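Local coordinates for penicillin-binding protein activator LpoB (Escherichia coli, PDB 4Q6Z), which is an outer-membrane lipoprotein, here its C-terminal domain, that interacts with penicillin-binding protein 1B and probably regulates peptidoglycan synthesis, at residues G5-M10 with L113-M118; A96-Y101 with L117-T122. One frame throughout, in Å; residues are numbered along the deposited sequence.

Interaction 1: G5-M10 with L113-M118; sequences GAMQPM and LQMQLM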
# COMPACT_ATOMS: atom_id res chain seq x y z
N GLY A 5 -12.38 -9.16 -1.62
CA GLY A 5 -13.67 -8.79 -1.04
C GLY A 5 -13.52 -7.93 0.19
O GLY A 5 -14.47 -7.25 0.57
N ALA A 6 -12.35 -8.00 0.81
CA ALA A 6 -11.95 -7.04 1.87
C ALA A 6 -11.40 -5.71 1.34
O ALA A 6 -11.61 -4.66 1.94
CB ALA A 6 -10.94 -7.68 2.80
N MET A 7 -10.73 -5.77 0.20
CA MET A 7 -9.95 -4.64 -0.31
C MET A 7 -10.81 -3.68 -1.11
O MET A 7 -10.71 -2.47 -0.93
CB MET A 7 -8.78 -5.13 -1.16
CG MET A 7 -7.65 -5.71 -0.32
SD MET A 7 -6.31 -6.43 -1.27
CE MET A 7 -5.05 -6.69 -0.03
N GLN A 8 -11.65 -4.23 -1.99
CA GLN A 8 -12.55 -3.39 -2.82
C GLN A 8 -13.39 -2.39 -2.01
O GLN A 8 -13.50 -1.23 -2.40
CB GLN A 8 -13.51 -4.26 -3.67
CG GLN A 8 -12.90 -4.85 -4.93
CD GLN A 8 -12.54 -3.81 -5.98
OE1 GLN A 8 -12.85 -2.63 -5.85
NE2 GLN A 8 -11.86 -4.26 -7.02
N PRO A 9 -14.01 -2.85 -0.90
CA PRO A 9 -14.73 -1.90 -0.03
C PRO A 9 -13.81 -0.86 0.57
O PRO A 9 -14.21 0.28 0.71
CB PRO A 9 -15.34 -2.78 1.08
CG PRO A 9 -14.95 -4.18 0.80
CD PRO A 9 -14.20 -4.26 -0.49
N MET A 10 -12.59 -1.26 0.94
CA MET A 10 -11.63 -0.35 1.57
C MET A 10 -11.07 0.69 0.61
O MET A 10 -10.99 1.86 0.96
CB MET A 10 -10.47 -1.13 2.19
CG MET A 10 -10.82 -1.73 3.53
SD MET A 10 -9.36 -2.25 4.45
CE MET A 10 -9.61 -3.98 4.11
N LEU A 113 -7.20 -6.77 7.79
CA LEU A 113 -6.42 -5.93 6.87
C LEU A 113 -6.49 -4.45 7.26
O LEU A 113 -7.56 -3.88 7.40
CB LEU A 113 -6.97 -6.11 5.48
CG LEU A 113 -6.44 -5.24 4.35
CD1 LEU A 113 -4.92 -5.31 4.24
CD2 LEU A 113 -7.09 -5.70 3.06
N GLN A 114 -5.33 -3.84 7.43
CA GLN A 114 -5.26 -2.46 7.86
C GLN A 114 -4.51 -1.67 6.77
O GLN A 114 -3.38 -2.02 6.41
CB GLN A 114 -4.52 -2.41 9.20
CG GLN A 114 -5.13 -1.45 10.22
CD GLN A 114 -4.70 -0.01 9.99
OE1 GLN A 114 -5.52 0.92 9.80
NE2 GLN A 114 -3.39 0.19 10.02
N MET A 115 -5.11 -0.61 6.26
CA MET A 115 -4.41 0.26 5.31
C MET A 115 -4.22 1.64 5.89
O MET A 115 -5.11 2.13 6.58
CB MET A 115 -5.20 0.40 4.03
CG MET A 115 -5.25 -0.85 3.18
SD MET A 115 -6.29 -0.52 1.73
CE MET A 115 -6.89 -2.18 1.42
N GLN A 116 -3.08 2.26 5.58
CA GLN A 116 -2.89 3.69 5.84
C GLN A 116 -2.35 4.41 4.63
O GLN A 116 -1.34 4.03 4.07
CB GLN A 116 -1.90 3.93 6.95
CG GLN A 116 -2.28 3.32 8.26
CD GLN A 116 -1.08 2.63 8.85
OE1 GLN A 116 -0.36 3.20 9.66
NE2 GLN A 116 -0.82 1.39 8.39
N LEU A 117 -3.03 5.47 4.27
CA LEU A 117 -2.59 6.30 3.16
C LEU A 117 -1.82 7.48 3.71
O LEU A 117 -2.41 8.39 4.29
CB LEU A 117 -3.81 6.76 2.36
CG LEU A 117 -3.52 7.55 1.09
CD1 LEU A 117 -2.96 6.65 0.02
CD2 LEU A 117 -4.81 8.20 0.62
N MET A 118 -0.51 7.48 3.50
CA MET A 118 0.33 8.59 3.94
C MET A 118 0.51 9.61 2.85
O MET A 118 0.68 9.26 1.67
CB MET A 118 1.70 8.10 4.37
CG MET A 118 2.60 9.23 4.77
SD MET A 118 4.16 8.62 5.38
CE MET A 118 4.89 7.96 3.88
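Met10 and Met7 of the N-terminal helix 3-15 pack on Leu113 and Met115 of strand 111-119 in a buried, wholly apolar helix-on-sheet contact. The segment axes come within 10.0 Å and run in roughly the same direction, 31° apart. Leu113 and Met115, two apart on the strand, both point their side chains at the helix. Leu113 meets the helix chiefly through CD2, which lies 3.4 Å from Met7 CG and 3.2 Å from Met10 CE, so the methyl sits between the two methionines, with Ala6 CB beside it. The CG of Met10 stands anti to the carbonyl carbon (chi1 -80°), and a bend at chi3 of -104° turns the terminal methyl onto Leu113, the two side chains crossing obliquely. Met115 reaches the helix with its end alone. Its chain, extended beyond CG, carries CE to 3.8 Å from Met10 CB and 4.0 Å from Met7 CG, with Met10 SD also close at 3.9 Å from Met115 CE. Met7 is likewise extended, but runs at about a right angle to both strand side chains, and it also touches Thr47 and Leu48 of helix 41-53. Leu48 also meets Met115, joining the two helices over this face of the sheet, while Val133 packs beside Ala6 and Leu113. Shortening Met10 to an alanine would remove SD and CE and would probably open a gap beside Leu113, leaving its CD2 to Met7 and Ala6, while Met115 CE would keep the CB contact but lose the sulfur. Because methyls and thioethers make up the interface, it is held by burial and complementary shape rather than by directional bonds, the unbranched methionine chains of the helix lying against Leu113 and Met115.

Interaction 2: A96-Y101 with L117-T122; sequences AHYVLY and LMLVQT
Strands 98-101 and 117-119 run antiparallel at 154°, their axes 4.7 Å apart. Val99 and Met118 form a hydrogen-bonded pair, with Val99 N giving to Met118 O at 3.0 Å and Met118 N to Val99 O at 2.9 Å; Tyr98-Leu119 and Leu100-Leu117 are the flanking non-hydrogen-bonded pairs. Past the strand ends, Val120 N still reaches His97 O at 3.0 Å, and the Val120 methyl CG2 packs against Val99 CG2. On the face bearing Tyr98, Leu117 lays CD2 over the centre of the tyrosine ring, 4.0 Å above it, a CH-pi contact. The opposite face of that ring has CD2 of His97 near its rim; the imidazole in turn takes Leu119 CD1 over one of its own faces, 3.5 Å from His97 CE1. The Tyr98 OH is held by Thr21 N. On the other face, Met118 bends at chi3 (69°) and brings CE to the edge of the Tyr101 ring, 3.9 Å from Tyr101 CE2, and equally near Val99 CG2; helix 84-93 covers this side. This is antiparallel hairpin pairing, at the end of strands 98-106 and 111-119 away from their connecting turn, in the middle of the mixed sheet of LpoB.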
# COMPACT_ATOMS: atom_id res chain seq x y z
N ALA A 96 5.74 10.53 -6.54
CA ALA A 96 4.55 9.95 -5.91
C ALA A 96 3.97 10.89 -4.87
O ALA A 96 4.67 11.64 -4.22
CB ALA A 96 4.83 8.61 -5.30
N HIS A 97 2.66 10.84 -4.74
CA HIS A 97 1.93 11.79 -3.91
C HIS A 97 1.55 11.15 -2.61
O HIS A 97 1.66 11.76 -1.55
CB HIS A 97 0.64 12.25 -4.60
CG HIS A 97 -0.03 13.40 -3.91
ND1 HIS A 97 0.65 14.54 -3.53
CD2 HIS A 97 -1.31 13.56 -3.50
CE1 HIS A 97 -0.19 15.37 -2.93
NE2 HIS A 97 -1.39 14.80 -2.91
N TYR A 98 1.09 9.92 -2.70
CA TYR A 98 0.80 9.15 -1.54
C TYR A 98 1.71 7.96 -1.53
O TYR A 98 2.17 7.54 -2.57
CB TYR A 98 -0.62 8.67 -1.59
CG TYR A 98 -1.66 9.74 -1.61
CD1 TYR A 98 -1.79 10.60 -0.56
CD2 TYR A 98 -2.55 9.85 -2.67
CE1 TYR A 98 -2.76 11.58 -0.56
CE2 TYR A 98 -3.53 10.83 -2.67
CZ TYR A 98 -3.63 11.69 -1.61
OH TYR A 98 -4.58 12.67 -1.60
N VAL A 99 1.91 7.41 -0.35
CA VAL A 99 2.39 6.05 -0.18
C VAL A 99 1.28 5.30 0.52
O VAL A 99 0.70 5.79 1.49
CB VAL A 99 3.65 6.00 0.70
CG1 VAL A 99 4.11 4.57 0.88
CG2 VAL A 99 4.78 6.84 0.11
N LEU A 100 0.98 4.10 0.04
CA LEU A 100 -0.07 3.29 0.68
C LEU A 100 0.51 2.12 1.44
O LEU A 100 1.08 1.22 0.84
CB LEU A 100 -1.06 2.78 -0.34
CG LEU A 100 -2.17 1.97 0.32
CD1 LEU A 100 -3.09 2.87 1.14
CD2 LEU A 100 -2.95 1.22 -0.75
N TYR A 101 0.37 2.15 2.76
CA TYR A 101 0.69 1.00 3.60
C TYR A 101 -0.46 0.10 3.80
O TYR A 101 -1.60 0.53 3.74
CB TYR A 101 1.17 1.45 4.94
CG TYR A 101 2.45 2.23 4.79
CD1 TYR A 101 3.65 1.56 4.65
CD2 TYR A 101 2.45 3.62 4.78
CE1 TYR A 101 4.84 2.25 4.54
CE2 TYR A 101 3.63 4.32 4.67
CZ TYR A 101 4.83 3.63 4.55
OH TYR A 101 6.03 4.31 4.45
N LEU A 117 -3.03 5.47 4.27
CA LEU A 117 -2.59 6.30 3.16
C LEU A 117 -1.82 7.48 3.71
O LEU A 117 -2.41 8.39 4.29
CB LEU A 117 -3.81 6.76 2.36
CG LEU A 117 -3.52 7.55 1.09
CD1 LEU A 117 -2.96 6.65 0.02
CD2 LEU A 117 -4.81 8.20 0.62
N MET A 118 -0.51 7.48 3.50
CA MET A 118 0.33 8.59 3.94
C MET A 118 0.51 9.61 2.85
O MET A 118 0.68 9.26 1.67
CB MET A 118 1.70 8.10 4.37
CG MET A 118 2.60 9.23 4.77
SD MET A 118 4.16 8.62 5.38
CE MET A 118 4.89 7.96 3.88
N LEU A 119 0.48 10.88 3.24
CA LEU A 119 0.76 11.96 2.30
C LEU A 119 2.24 12.25 2.28
O LEU A 119 2.81 12.70 3.27
CB LEU A 119 -0.02 13.22 2.67
CG LEU A 119 0.17 14.49 1.84
CD1 LEU A 119 -0.01 14.25 0.37
CD2 LEU A 119 -0.85 15.52 2.31
N VAL A 120 2.85 12.00 1.14
CA VAL A 120 4.30 12.05 1.01
C VAL A 120 4.85 13.39 1.46
O VAL A 120 5.84 13.45 2.19
CB VAL A 120 4.71 11.81 -0.45
CG1 VAL A 120 6.19 12.11 -0.65
CG2 VAL A 120 4.40 10.37 -0.83
N GLN A 121 4.23 14.47 1.02
CA GLN A 121 4.75 15.80 1.32
C GLN A 121 4.87 16.11 2.81
O GLN A 121 5.73 16.90 3.19
CB GLN A 121 3.86 16.85 0.68
CG GLN A 121 4.46 18.24 0.70
CD GLN A 121 3.77 19.18 -0.26
OE1 GLN A 121 3.43 18.81 -1.39
NE2 GLN A 121 3.54 20.39 0.19
N THR A 122 3.99 15.55 3.62
CA THR A 122 3.99 15.85 5.06
C THR A 122 4.30 14.66 5.95
O THR A 122 4.54 14.81 7.15
CB THR A 122 2.66 16.46 5.49
OG1 THR A 122 1.61 15.51 5.33
CG2 THR A 122 2.35 17.65 4.64

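How the interactions relate
From the N terminus, helix 3-15 comes first, and interaction 1 closes it against strand 111-119 across 102 intervening residues that include strand 25-35 and three helices of the domain. Within that long span begins interaction 2, a local closure in which 96-101 pairs with 117-122 after only 15 residues, the rest of the hairpin. It is not fully nested, since its second segment shares Leu117 and Met118 with 113-118 and then runs on past it. A probable bond from Tyr101 N to Gln116 O continues the pairing of strands 98-106 and 111-119. Strand 111-119 thus carries the N-terminal helix toward one end and pairs with strand 98-106 at the other, so the two contacts join the first helix to the late hairpin.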